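Local coordinates for protein putative dehydrogenase (Pseudomonas fluorescens, PDB 6UUG) that serves as the flavin-dependent methanesulfinate monooxygenase MsuC of a two-component system in bacterial sulfur assimilation, at residues A[153-157]-A[158-162]; A[193-196]-A[197-201]; A[226-229]-A[230-234]; A[337-340]-A[341-345]. One frame throughout, in Å; residues are numbered along the deposited sequence.

Contact 1 (A[153-157]-A[158-162])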
ATOM      1  N   LYS A 153      27.293  14.214  40.672  1.00 57.35           N
ATOM      2  CA  LYS A 153      28.458  14.823  41.297  1.00 60.82           C
ATOM      3  C   LYS A 153      29.111  13.813  42.230  1.00 60.49           C
ATOM      4  O   LYS A 153      28.420  13.064  42.929  1.00 57.90           O
ATOM      5  CB  LYS A 153      28.076  16.079  42.084  1.00 59.39           C
ATOM      6  CG  LYS A 153      27.394  17.158  41.259  1.00 62.76           C
ATOM      7  CD  LYS A 153      28.327  17.731  40.207  1.00 65.29           C
ATOM      8  CE  LYS A 153      27.627  18.803  39.392  1.00 71.49           C
ATOM      9  NZ  LYS A 153      27.034  19.849  40.269  1.00 75.30           N
ATOM     10  N   ASP A 154      30.443  13.796  42.237  1.00 63.21           N
ATOM     11  CA  ASP A 154      31.210  12.926  43.120  1.00 64.98           C
ATOM     12  C   ASP A 154      31.585  13.702  44.377  1.00 69.00           C
ATOM     13  O   ASP A 154      32.273  14.725  44.297  1.00 70.39           O
ATOM     14  CB  ASP A 154      32.459  12.400  42.411  1.00 65.81           C
ATOM     15  CG  ASP A 154      33.135  11.266  43.168  1.00 73.62           C
ATOM     16  OD1 ASP A 154      32.705  10.951  44.301  1.00 73.19           O
ATOM     17  OD2 ASP A 154      34.097  10.683  42.624  1.00 76.01           O
ATOM     18  N   LEU A 155      31.128  13.218  45.533  1.00 68.52           N
ATOM     19  CA  LEU A 155      31.474  13.796  46.825  1.00 72.82           C
ATOM     20  C   LEU A 155      32.450  12.912  47.597  1.00 72.89           C
ATOM     21  O   LEU A 155      32.418  12.866  48.830  1.00 77.28           O
ATOM     22  CB  LEU A 155      30.215  14.053  47.650  1.00 68.31           C
ATOM     23  CG  LEU A 155      29.264  15.084  47.047  1.00 67.38           C
ATOM     24  CD1 LEU A 155      28.036  15.265  47.926  1.00 68.71           C
ATOM     25  CD2 LEU A 155      29.992  16.404  46.860  1.00 76.31           C
ATOM     26  N   GLY A 156      33.319  12.201  46.880  1.00 74.12           N
ATOM     27  CA  GLY A 156      34.274  11.305  47.506  1.00 74.39           C
ATOM     28  C   GLY A 156      33.625  10.097  48.150  1.00 72.86           C
ATOM     29  O   GLY A 156      33.685   8.986  47.608  1.00 75.18           O
ATOM     30  N   GLY A 157      32.995  10.306  49.308  1.00 71.31           N
ATOM     31  CA  GLY A 157      32.355   9.201  50.003  1.00 69.91           C
ATOM     32  C   GLY A 157      31.194   8.613  49.226  1.00 68.26           C
ATOM     33  O   GLY A 157      30.989   7.396  49.217  1.00 67.12           O
ATOM     34  N   TRP A 158      30.420   9.464  48.559  1.00 65.32           N
ATOM     35  CA  TRP A 158      29.298   9.000  47.759  1.00 56.47           C
ATOM     36  C   TRP A 158      29.107   9.947  46.580  1.00 56.96           C
ATOM     37  O   TRP A 158      29.769  10.983  46.473  1.00 59.89           O
ATOM     38  CB  TRP A 158      28.030   8.908  48.603  1.00 53.77           C
ATOM     39  CG  TRP A 158      27.545  10.236  49.100  1.00 51.26           C
ATOM     40  CD1 TRP A 158      26.733  11.113  48.441  1.00 52.03           C
ATOM     41  CD2 TRP A 158      27.835  10.834  50.369  1.00 50.84           C
ATOM     42  NE1 TRP A 158      26.502  12.223  49.219  1.00 54.94           N
ATOM     43  CE2 TRP A 158      27.165  12.073  50.408  1.00 55.75           C
ATOM     44  CE3 TRP A 158      28.597  10.441  51.473  1.00 52.97           C
ATOM     45  CZ2 TRP A 158      27.235  12.924  51.511  1.00 58.16           C
ATOM     46  CZ3 TRP A 158      28.662  11.283  52.566  1.00 51.72           C
ATOM     47  CH2 TRP A 158      27.986  12.509  52.578  1.00 54.65           C
ATOM     48  N   ARG A 159      28.184   9.585  45.697  1.00 50.13           N
ATOM     49  CA  ARG A 159      27.792  10.436  44.585  1.00 50.37           C
ATOM     50  C   ARG A 159      26.345  10.882  44.762  1.00 45.43           C
ATOM     51  O   ARG A 159      25.593  10.334  45.573  1.00 46.68           O
ATOM     52  CB  ARG A 159      27.982   9.707  43.252  1.00 54.12           C
ATOM     53  CG  ARG A 159      29.387   9.180  43.065  1.00 53.09           C
ATOM     54  CD  ARG A 159      29.460   8.256  41.874  1.00 55.81           C
ATOM     55  NE  ARG A 159      30.645   7.409  41.915  1.00 61.76           N
ATOM     56  CZ  ARG A 159      31.555   7.350  40.952  1.00 63.99           C
ATOM     57  NH1 ARG A 159      32.601   6.543  41.081  1.00 66.01           N
ATOM     58  NH2 ARG A 159      31.415   8.088  39.858  1.00 63.11           N
ATOM     59  N   GLU A 160      25.950  11.893  43.992  1.00 43.10           N
ATOM     60  CA  GLU A 160      24.598  12.424  44.079  1.00 45.63           C
ATOM     61  C   GLU A 160      24.072  12.721  42.684  1.00 46.53           C
ATOM     62  O   GLU A 160      24.756  13.367  41.884  1.00 45.67           O
ATOM     63  CB  GLU A 160      24.552  13.692  44.943  1.00 49.91           C
ATOM     64  CG  GLU A 160      24.630  13.410  46.433  1.00 53.42           C
ATOM     65  CD  GLU A 160      24.622  14.669  47.284  1.00 59.37           C
ATOM     66  OE1 GLU A 160      24.379  15.770  46.743  1.00 56.49           O
ATOM     67  OE2 GLU A 160      24.867  14.549  48.502  1.00 59.46           O
ATOM     68  N   PHE A 161      22.857  12.248  42.400  1.00 48.43           N
ATOM     69  CA  PHE A 161      22.160  12.589  41.165  1.00 47.02           C
ATOM     70  C   PHE A 161      21.278  13.804  41.421  1.00 44.82           C
ATOM     71  O   PHE A 161      20.548  13.844  42.417  1.00 44.34           O
ATOM     72  CB  PHE A 161      21.288  11.434  40.656  1.00 44.06           C
ATOM     73  CG  PHE A 161      22.054  10.230  40.148  1.00 44.67           C
ATOM     74  CD1 PHE A 161      23.428  10.121  40.300  1.00 42.27           C
ATOM     75  CD2 PHE A 161      21.375   9.195  39.514  1.00 45.11           C
ATOM     76  CE1 PHE A 161      24.107   9.006  39.838  1.00 44.75           C
ATOM     77  CE2 PHE A 161      22.051   8.079  39.046  1.00 42.56           C
ATOM     78  CZ  PHE A 161      23.417   7.985  39.206  1.00 42.41           C
ATOM     79  N   SER A 162      21.343  14.785  40.522  1.00 49.42           N
ATOM     80  CA  SER A 162      20.523  15.988  40.609  1.00 49.39           C
ATOM     81  C   SER A 162      20.068  16.394  39.216  1.00 44.57           C
ATOM     82  O   SER A 162      20.861  16.382  38.273  1.00 45.24           O
ATOM     83  CB  SER A 162      21.290  17.154  41.258  1.00 49.21           C
ATOM     84  OG  SER A 162      21.608  16.875  42.609  1.00 52.90           O
TER

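Contact 2 (A[193-196]-A[197-201])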
ATOM      1  N   ALA A 193      22.445   3.512  37.784  1.00 38.94           N
ATOM      2  CA  ALA A 193      22.379   3.025  39.158  1.00 39.27           C
ATOM      3  C   ALA A 193      21.018   2.395  39.420  1.00 41.53           C
ATOM      4  O   ALA A 193      20.023   2.763  38.798  1.00 42.46           O
ATOM      5  CB  ALA A 193      22.630   4.159  40.167  1.00 38.07           C
ATOM      6  N   ALA A 194      20.980   1.443  40.352  1.00 35.40           N
ATOM      7  CA  ALA A 194      19.737   0.865  40.852  1.00 39.32           C
ATOM      8  C   ALA A 194      19.516   1.361  42.277  1.00 38.78           C
ATOM      9  O   ALA A 194      20.339   1.096  43.156  1.00 39.60           O
ATOM     10  CB  ALA A 194      19.785  -0.662  40.826  1.00 37.21           C
ATOM     11  N   ILE A 195      18.420   2.074  42.508  1.00 38.93           N
ATOM     12  CA  ILE A 195      18.211   2.707  43.811  1.00 40.70           C
ATOM     13  C   ILE A 195      16.749   2.589  44.212  1.00 43.10           C
ATOM     14  O   ILE A 195      15.860   2.447  43.358  1.00 43.78           O
ATOM     15  CB  ILE A 195      18.644   4.191  43.808  1.00 38.61           C
ATOM     16  CG1 ILE A 195      17.870   4.992  42.766  1.00 42.58           C
ATOM     17  CG2 ILE A 195      20.148   4.322  43.577  1.00 44.78           C
ATOM     18  CD1 ILE A 195      18.293   6.452  42.709  1.00 47.62           C
ATOM     19  N   PRO A 196      16.469   2.607  45.520  1.00 39.83           N
ATOM     20  CA  PRO A 196      15.077   2.511  45.978  1.00 39.68           C
ATOM     21  C   PRO A 196      14.256   3.685  45.476  1.00 40.08           C
ATOM     22  O   PRO A 196      14.721   4.828  45.454  1.00 41.89           O
ATOM     23  CB  PRO A 196      15.200   2.528  47.508  1.00 41.92           C
ATOM     24  CG  PRO A 196      16.590   2.108  47.785  1.00 41.39           C
ATOM     25  CD  PRO A 196      17.418   2.627  46.647  1.00 40.80           C
ATOM     26  N   SER A 197      13.014   3.394  45.069  1.00 40.75           N
ATOM     27  CA  SER A 197      12.187   4.430  44.459  1.00 41.43           C
ATOM     28  C   SER A 197      11.739   5.478  45.465  1.00 45.00           C
ATOM     29  O   SER A 197      11.403   6.594  45.062  1.00 43.55           O
ATOM     30  CB  SER A 197      10.967   3.807  43.783  1.00 47.28           C
ATOM     31  OG  SER A 197      11.349   2.647  43.063  1.00 43.69           O
ATOM     32  N   GLY A 198      11.720   5.150  46.749  1.00 43.09           N
ATOM     33  CA  GLY A 198      11.349   6.121  47.759  1.00 47.53           C
ATOM     34  C   GLY A 198      12.504   6.844  48.417  1.00 50.45           C
ATOM     35  O   GLY A 198      12.295   7.511  49.438  1.00 50.47           O
ATOM     36  N   ARG A 199      13.713   6.741  47.869  1.00 46.25           N
ATOM     37  CA  ARG A 199      14.869   7.371  48.490  1.00 45.21           C
ATOM     38  C   ARG A 199      14.700   8.886  48.550  1.00 48.68           C
ATOM     39  O   ARG A 199      14.179   9.507  47.620  1.00 46.49           O
ATOM     40  CB  ARG A 199      16.141   7.020  47.726  1.00 45.41           C
ATOM     41  CG  ARG A 199      17.362   7.771  48.227  1.00 47.07           C
ATOM     42  CD  ARG A 199      18.631   7.119  47.774  1.00 46.15           C
ATOM     43  NE  ARG A 199      18.801   5.802  48.377  1.00 45.45           N
ATOM     44  CZ  ARG A 199      19.750   4.951  48.012  1.00 42.92           C
ATOM     45  NH1 ARG A 199      20.590   5.284  47.045  1.00 42.62           N
ATOM     46  NH2 ARG A 199      19.857   3.766  48.597  1.00 41.83           N
ATOM     47  N   SER A 200      15.159   9.473  49.656  1.00 50.42           N
ATOM     48  CA  SER A 200      15.070  10.915  49.860  1.00 49.66           C
ATOM     49  C   SER A 200      15.651  11.683  48.680  1.00 47.74           C
ATOM     50  O   SER A 200      16.740  11.373  48.188  1.00 47.40           O
ATOM     51  CB  SER A 200      15.801  11.307  51.146  1.00 51.11           C
ATOM     52  OG  SER A 200      15.800  12.714  51.304  1.00 53.73           O
ATOM     53  N   GLY A 201      14.919  12.698  48.230  1.00 44.24           N
ATOM     54  CA  GLY A 201      15.347  13.512  47.116  1.00 44.55           C
ATOM     55  C   GLY A 201      14.684  13.183  45.795  1.00 48.93           C
ATOM     56  O   GLY A 201      14.837  13.954  44.838  1.00 47.49           O
TER

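Contact 3 (A[226-229]-A[230-234])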
ATOM      1  N   VAL A 226      20.179  13.317  45.247  1.00 44.41           N
ATOM      2  CA  VAL A 226      19.840  11.938  45.589  1.00 44.26           C
ATOM      3  C   VAL A 226      21.125  11.142  45.738  1.00 50.17           C
ATOM      4  O   VAL A 226      21.905  11.020  44.787  1.00 43.83           O
ATOM      5  CB  VAL A 226      18.929  11.307  44.528  1.00 44.48           C
ATOM      6  CG1 VAL A 226      18.681   9.838  44.868  1.00 42.96           C
ATOM      7  CG2 VAL A 226      17.632  12.083  44.417  1.00 43.59           C
ATOM      8  N   ARG A 227      21.336  10.577  46.923  1.00 41.85           N
ATOM      9  CA  ARG A 227      22.575   9.862  47.191  1.00 45.03           C
ATOM     10  C   ARG A 227      22.594   8.521  46.464  1.00 44.21           C
ATOM     11  O   ARG A 227      21.583   7.811  46.411  1.00 45.19           O
ATOM     12  CB  ARG A 227      22.750   9.656  48.696  1.00 43.27           C
ATOM     13  CG  ARG A 227      23.969   8.831  49.051  1.00 42.82           C
ATOM     14  CD  ARG A 227      24.207   8.774  50.557  1.00 50.43           C
ATOM     15  NE  ARG A 227      25.348   7.919  50.877  1.00 53.59           N
ATOM     16  CZ  ARG A 227      26.163   8.113  51.911  1.00 53.55           C
ATOM     17  NH1 ARG A 227      27.181   7.288  52.125  1.00 46.79           N
ATOM     18  NH2 ARG A 227      25.961   9.139  52.723  1.00 51.14           N
ATOM     19  N   VAL A 228      23.749   8.180  45.889  1.00 41.28           N
ATOM     20  CA  VAL A 228      23.950   6.910  45.193  1.00 41.75           C
ATOM     21  C   VAL A 228      25.272   6.302  45.655  1.00 43.09           C
ATOM     22  O   VAL A 228      26.332   6.921  45.500  1.00 44.34           O
ATOM     23  CB  VAL A 228      23.936   7.085  43.662  1.00 43.24           C
ATOM     24  CG1 VAL A 228      24.144   5.755  42.977  1.00 46.18           C
ATOM     25  CG2 VAL A 228      22.614   7.693  43.215  1.00 40.79           C
ATOM     26  N   GLU A 229      25.213   5.089  46.209  1.00 42.01           N
ATOM     27  CA  GLU A 229      26.418   4.414  46.678  1.00 44.21           C
ATOM     28  C   GLU A 229      27.168   3.770  45.518  1.00 47.61           C
ATOM     29  O   GLU A 229      26.581   3.404  44.496  1.00 44.74           O
ATOM     30  CB  GLU A 229      26.084   3.324  47.696  1.00 45.44           C
ATOM     31  CG  GLU A 229      25.286   3.785  48.877  1.00 56.14           C
ATOM     32  CD  GLU A 229      25.970   4.898  49.637  1.00 54.17           C
ATOM     33  OE1 GLU A 229      27.211   4.842  49.832  1.00 58.66           O
ATOM     34  OE2 GLU A 229      25.256   5.835  50.030  1.00 56.80           O
ATOM     35  N   GLU A 230      28.481   3.598  45.704  1.00 45.99           N
ATOM     36  CA  GLU A 230      29.278   2.855  44.731  1.00 46.68           C
ATOM     37  C   GLU A 230      28.679   1.481  44.477  1.00 46.63           C
ATOM     38  O   GLU A 230      28.630   1.019  43.332  1.00 49.45           O
ATOM     39  CB  GLU A 230      30.722   2.706  45.220  1.00 49.79           C
ATOM     40  CG  GLU A 230      31.485   4.010  45.333  1.00 58.04           C
ATOM     41  CD  GLU A 230      31.554   4.754  44.018  1.00 63.18           C
ATOM     42  OE1 GLU A 230      31.036   5.892  43.945  1.00 63.72           O
ATOM     43  OE2 GLU A 230      32.117   4.195  43.052  1.00 62.50           O
ATOM     44  N   SER A 231      28.203   0.823  45.539  1.00 44.60           N
ATOM     45  CA  SER A 231      27.591  -0.494  45.433  1.00 49.38           C
ATOM     46  C   SER A 231      26.294  -0.481  44.637  1.00 42.78           C
ATOM     47  O   SER A 231      25.759  -1.555  44.340  1.00 43.91           O
ATOM     48  CB  SER A 231      27.317  -1.064  46.829  1.00 41.55           C
ATOM     49  OG  SER A 231      26.280  -0.341  47.478  1.00 45.93           O
ATOM     50  N   GLU A 232      25.763   0.691  44.305  1.00 43.08           N
ATOM     51  CA  GLU A 232      24.533   0.762  43.534  1.00 42.97           C
ATOM     52  C   GLU A 232      24.775   1.100  42.069  1.00 42.87           C
ATOM     53  O   GLU A 232      23.826   1.067  41.280  1.00 41.65           O
ATOM     54  CB  GLU A 232      23.580   1.772  44.181  1.00 38.81           C
ATOM     55  CG  GLU A 232      23.173   1.327  45.592  1.00 41.42           C
ATOM     56  CD  GLU A 232      22.446   2.392  46.377  1.00 42.37           C
ATOM     57  OE1 GLU A 232      22.837   3.576  46.294  1.00 43.36           O
ATOM     58  OE2 GLU A 232      21.479   2.036  47.077  1.00 43.80           O
ATOM     59  N   LEU A 233      26.018   1.406  41.692  1.00 41.89           N
ATOM     60  CA  LEU A 233      26.347   1.754  40.316  1.00 45.47           C
ATOM     61  C   LEU A 233      26.560   0.496  39.491  1.00 41.29           C
ATOM     62  O   LEU A 233      27.226  -0.444  39.930  1.00 42.05           O
ATOM     63  CB  LEU A 233      27.612   2.616  40.266  1.00 42.26           C
ATOM     64  CG  LEU A 233      27.560   3.930  41.050  1.00 46.65           C
ATOM     65  CD1 LEU A 233      28.924   4.612  41.046  1.00 49.51           C
ATOM     66  CD2 LEU A 233      26.504   4.839  40.470  1.00 44.23           C
ATOM     67  N   LEU A 234      26.012   0.493  38.274  1.00 40.88           N
ATOM     68  CA  LEU A 234      26.111  -0.665  37.386  1.00 43.04           C
ATOM     69  C   LEU A 234      27.305  -0.436  36.464  1.00 37.88           C
ATOM     70  O   LEU A 234      27.164   0.048  35.344  1.00 44.38           O
ATOM     71  CB  LEU A 234      24.811  -0.862  36.612  1.00 35.34           C
ATOM     72  CG  LEU A 234      23.491  -0.710  37.377  1.00 39.81           C
ATOM     73  CD1 LEU A 234      22.302  -1.086  36.484  1.00 35.96           C
ATOM     74  CD2 LEU A 234      23.481  -1.525  38.673  1.00 38.09           C
TER

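Contact 4 (A[337-340]-A[341-345])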
ATOM      1  N   GLY A 337      24.723  -9.571  16.599  1.00 30.39           N
ATOM      2  CA  GLY A 337      24.267  -8.795  15.448  1.00 31.52           C
ATOM      3  C   GLY A 337      23.151  -9.473  14.675  1.00 30.31           C
ATOM      4  O   GLY A 337      22.195  -8.817  14.242  1.00 32.84           O
ATOM      5  N   HIS A 338      23.265 -10.783  14.464  1.00 29.66           N
ATOM      6  CA  HIS A 338      22.199 -11.513  13.778  1.00 32.19           C
ATOM      7  C   HIS A 338      20.907 -11.480  14.582  1.00 30.07           C
ATOM      8  O   HIS A 338      19.816 -11.376  14.008  1.00 28.24           O
ATOM      9  CB  HIS A 338      22.639 -12.953  13.499  1.00 34.06           C
ATOM     10  CG  HIS A 338      23.618 -13.056  12.370  1.00 40.37           C
ATOM     11  ND1 HIS A 338      24.960 -12.786  12.520  1.00 56.27           N
ATOM     12  CD2 HIS A 338      23.440 -13.347  11.060  1.00 52.46           C
ATOM     13  CE1 HIS A 338      25.572 -12.931  11.359  1.00 47.65           C
ATOM     14  NE2 HIS A 338      24.672 -13.274  10.457  1.00 52.38           N
ATOM     15  N   LEU A 339      21.002 -11.576  15.911  1.00 28.24           N
ATOM     16  CA  LEU A 339      19.815 -11.399  16.746  1.00 26.81           C
ATOM     17  C   LEU A 339      19.224 -10.002  16.567  1.00 26.53           C
ATOM     18  O   LEU A 339      18.007  -9.844  16.423  1.00 27.11           O
ATOM     19  CB  LEU A 339      20.156 -11.638  18.223  1.00 28.06           C
ATOM     20  CG  LEU A 339      19.037 -11.368  19.234  1.00 30.12           C
ATOM     21  CD1 LEU A 339      17.802 -12.233  18.974  1.00 26.38           C
ATOM     22  CD2 LEU A 339      19.537 -11.572  20.681  1.00 29.32           C
ATOM     23  N   ALA A 340      20.074  -8.977  16.613  1.00 27.32           N
ATOM     24  CA  ALA A 340      19.594  -7.608  16.451  1.00 28.75           C
ATOM     25  C   ALA A 340      18.831  -7.429  15.137  1.00 27.10           C
ATOM     26  O   ALA A 340      17.778  -6.775  15.105  1.00 26.82           O
ATOM     27  CB  ALA A 340      20.773  -6.638  16.526  1.00 29.04           C
ATOM     28  N   THR A 341      19.357  -7.988  14.044  1.00 28.18           N
ATOM     29  CA  THR A 341      18.674  -7.899  12.754  1.00 27.34           C
ATOM     30  C   THR A 341      17.329  -8.618  12.793  1.00 27.44           C
ATOM     31  O   THR A 341      16.325  -8.101  12.287  1.00 26.93           O
ATOM     32  CB  THR A 341      19.564  -8.479  11.656  1.00 30.99           C
ATOM     33  OG1 THR A 341      20.762  -7.699  11.569  1.00 30.10           O
ATOM     34  CG2 THR A 341      18.857  -8.454  10.304  1.00 28.53           C
ATOM     35  N   ALA A 342      17.284  -9.801  13.410  1.00 26.37           N
ATOM     36  CA  ALA A 342      16.029 -10.547  13.480  1.00 25.52           C
ATOM     37  C   ALA A 342      14.974  -9.801  14.290  1.00 25.14           C
ATOM     38  O   ALA A 342      13.781  -9.839  13.958  1.00 25.91           O
ATOM     39  CB  ALA A 342      16.275 -11.933  14.092  1.00 24.96           C
ATOM     40  N   ILE A 343      15.383  -9.153  15.385  1.00 24.43           N
ATOM     41  CA  ILE A 343      14.440  -8.395  16.209  1.00 25.30           C
ATOM     42  C   ILE A 343      13.932  -7.175  15.448  1.00 24.44           C
ATOM     43  O   ILE A 343      12.734  -6.854  15.466  1.00 25.53           O
ATOM     44  CB  ILE A 343      15.097  -7.976  17.539  1.00 25.53           C
ATOM     45  CG1 ILE A 343      15.332  -9.195  18.440  1.00 24.73           C
ATOM     46  CG2 ILE A 343      14.216  -6.943  18.256  1.00 26.25           C
ATOM     47  CD1 ILE A 343      16.355  -8.916  19.594  1.00 26.39           C
ATOM     48  N   ALA A 344      14.844  -6.447  14.804  1.00 25.35           N
ATOM     49  CA  ALA A 344      14.414  -5.258  14.065  1.00 25.80           C
ATOM     50  C   ALA A 344      13.472  -5.626  12.936  1.00 26.76           C
ATOM     51  O   ALA A 344      12.512  -4.898  12.665  1.00 25.82           O
ATOM     52  CB  ALA A 344      15.623  -4.501  13.510  1.00 26.63           C
ATOM     53  N   THR A 345      13.722  -6.765  12.281  1.00 25.98           N
ATOM     54  CA  THR A 345      12.835  -7.241  11.222  1.00 25.33           C
ATOM     55  C   THR A 345      11.440  -7.505  11.773  1.00 26.10           C
ATOM     56  O   THR A 345      10.432  -7.082  11.187  1.00 26.31           O
ATOM     57  CB  THR A 345      13.428  -8.517  10.608  1.00 26.89           C
ATOM     58  OG1 THR A 345      14.684  -8.213   9.983  1.00 26.78           O
ATOM     59  CG2 THR A 345      12.498  -9.113   9.574  1.00 28.28           C
TER

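Contact 1 (A[153-157]-A[158-162])
L155 packs against one face of the W158 indole and at the same time against the carboxylate of E160, so one leucine side chain meets both partners of a side-chain hydrogen bond at the end of a beta hairpin. The strands are 151-154 and 159-162. K153 and E160 form an antiparallel hydrogen-bonded pair, with both N-O distances, K153 N to E160 O and E160 N to K153 O, at 2.9 Å. D154 and R159 make the next, non-hydrogen-bonded pair, and L155 N donates a hydrogen bond to W158 O at 2.8 Å across the loop. D154 OD1 draws the chain round by accepting from G156 N, an Asx turn, the donor coming from above the carboxylate plane. W158 has its CG between its backbone N and carbonyl carbon (chi1 65°), which swings the indole back over the loop: CB of L155 is on one ring face, and CD1 of L155 comes to 3.6 Å from NE1 of W158. That same CD1 approaches OE2 of E160 at 3.3 Å. With an alanine instead of W158, E160 OE2 would probably lose its indole donor and L155 the ring that covers it. E160 also has a salt bridge to R225 of strand 221-228, and R159 has one to E230; the guanidinium of R159 and the carboxylate of D154 lie in nearly parallel planes (8° apart), but their charged atoms do not meet. W158 NE1 meets E160 OE2 at 2.9 Å, with N-H and acceptor in line (179°) and the oxygen in the indole plane.

Contact 2 (A[193-196]-A[197-201])
P196 and I195 pack against the guanidinium of R199, which folds back from the loop onto the end of the strand. CD of P196 stands over one face of the guanidinium, offset toward its rim, and comes to 3.3 Å from NH2 of R199; CG2 of I195 reaches NH1 of R199 at 3.6 Å. The arginine leaves CA with CG anti to the backbone N (chi1 173°) and then bends at chi3, -66°, which turns the charged end back toward I195 and P196. Two anchors hold it there: NH1 bonds R227 O and NH2 makes a salt bridge with E232; R227 lies on strand 221-228 and E232 in the turn after it. Toward solvent the contact is looser: G198 and S200 are exposed, and S200 makes no contact with the strand residues; S197 is the exception, buried and bonded through OG to S174. The backbone is drawn together by R199 N, which donates to P196 O at 3.2 Å, reaching it from well above the carbonyl plane. P196 to R199 is thus a type I beta turn, here at the point where strand 189-196 ends and the chain heads for strand 202-204.

Contact 3 (A[226-229]-A[230-234])
E232 reaches back to E229 from a single 3-10 turn, residues 230-232, that follows the end of strand 221-228. Going outward along it, CB lies 3.4 Å from E229 O and also comes near CG1 of V228; CG passes the CB of E229; CD faces the backbone N of E229; and OE1 accepts a hydrogen bond from E229 N at 2.8 Å, nearly straight at 170°. The oxygen is used on its anti side, 25° out of the carboxylate plane. The chain beyond CG is extended (chi2 169°), which carries the carboxylate all the way to the peptide N-H just past the end of the strand. OE2 is the atom that holds R199. The backbone answers with E232 N to E229 O, also 2.8 Å, the donor standing above the carbonyl plane, so backbone and side chain of one residue grip E229 at both its N-H and its C=O. Were E232 an alanine, E229 N would probably lose this acceptor and R199 NH2 its carboxylate mate. Apolar contact completes the turn: V228 has CG1 anti to the backbone N, which brings that methyl, on the strand's last residue, to 3.6 Å from CD2 of L233.

Contact 4 (A[337-340]-A[341-345])
I343 N bonds L339 O at 2.9 Å, and the neighbouring helical bonds, T341 N to G337 O, A342 N to H338 O and A344 N to A340 O, are each 3.0 Å. These four are i to i+4 bonds. The next, T345 N to T341 O, is doubled: OG1 of T345 also gives its proton to T341 O, at 2.8 Å, and the two donors come from opposite faces of that carbonyl, so one carbonyl oxygen of a buried residue takes two bonds. T341 itself has OG1 beside its own backbone N (chi1 -62°), which puts the hydroxyl 3.2 Å from G337 O. All of this belongs to helix 333-360, one of the long helices of the C-terminal helical bundle of the acyl-CoA dehydrogenase fold. Outward from the backbone, the side chains divide between neighbouring helices. L339 and I343, one turn apart, cross obliquely, CG of L339 lying 3.7 Å from CD1 of I343; L339 places its CG anti to the backbone N (chi1 175°), which sends its branch forward along the helix to that methyl. Together they face helices 294-327 and 247-277, with L320, L321 and L250 among their partners. A340 is small and packs on L250 and P409. On another flank T341 touches L399 and W402 of helix 392-405, and both T341 and T345 meet W304 of the second subunit. H338, the exposed member, bonds through ND1 to E334 O, and its ring meets that of W402 with planes at a steep angle of about 75°.

Overall arrangement
Contacts 1, 2 and 3 cluster at the beta part of the chain, their centres 9 to 14 Å apart, while contact 4 sits in the helical bundle, its centre more than 30 Å from each of theirs. Contact 1 is a surface hairpin, contacts 2 and 3 are partly buried, and contact 4 is buried. Contacts 1 and 3 share a sheet, through strands 159-162 and 221-228, and R159 joins E230 between them; R199 of contact 2 ties into contact 3 at R227 and E232. The beta group combines strand and turn backbone bonds with salt bridges; F161 also packs on A193 between contacts 1 and 2. Contact 4 relies on helical backbone bonds, threonine hydroxyls and aliphatic packing, and it alone touches another subunit.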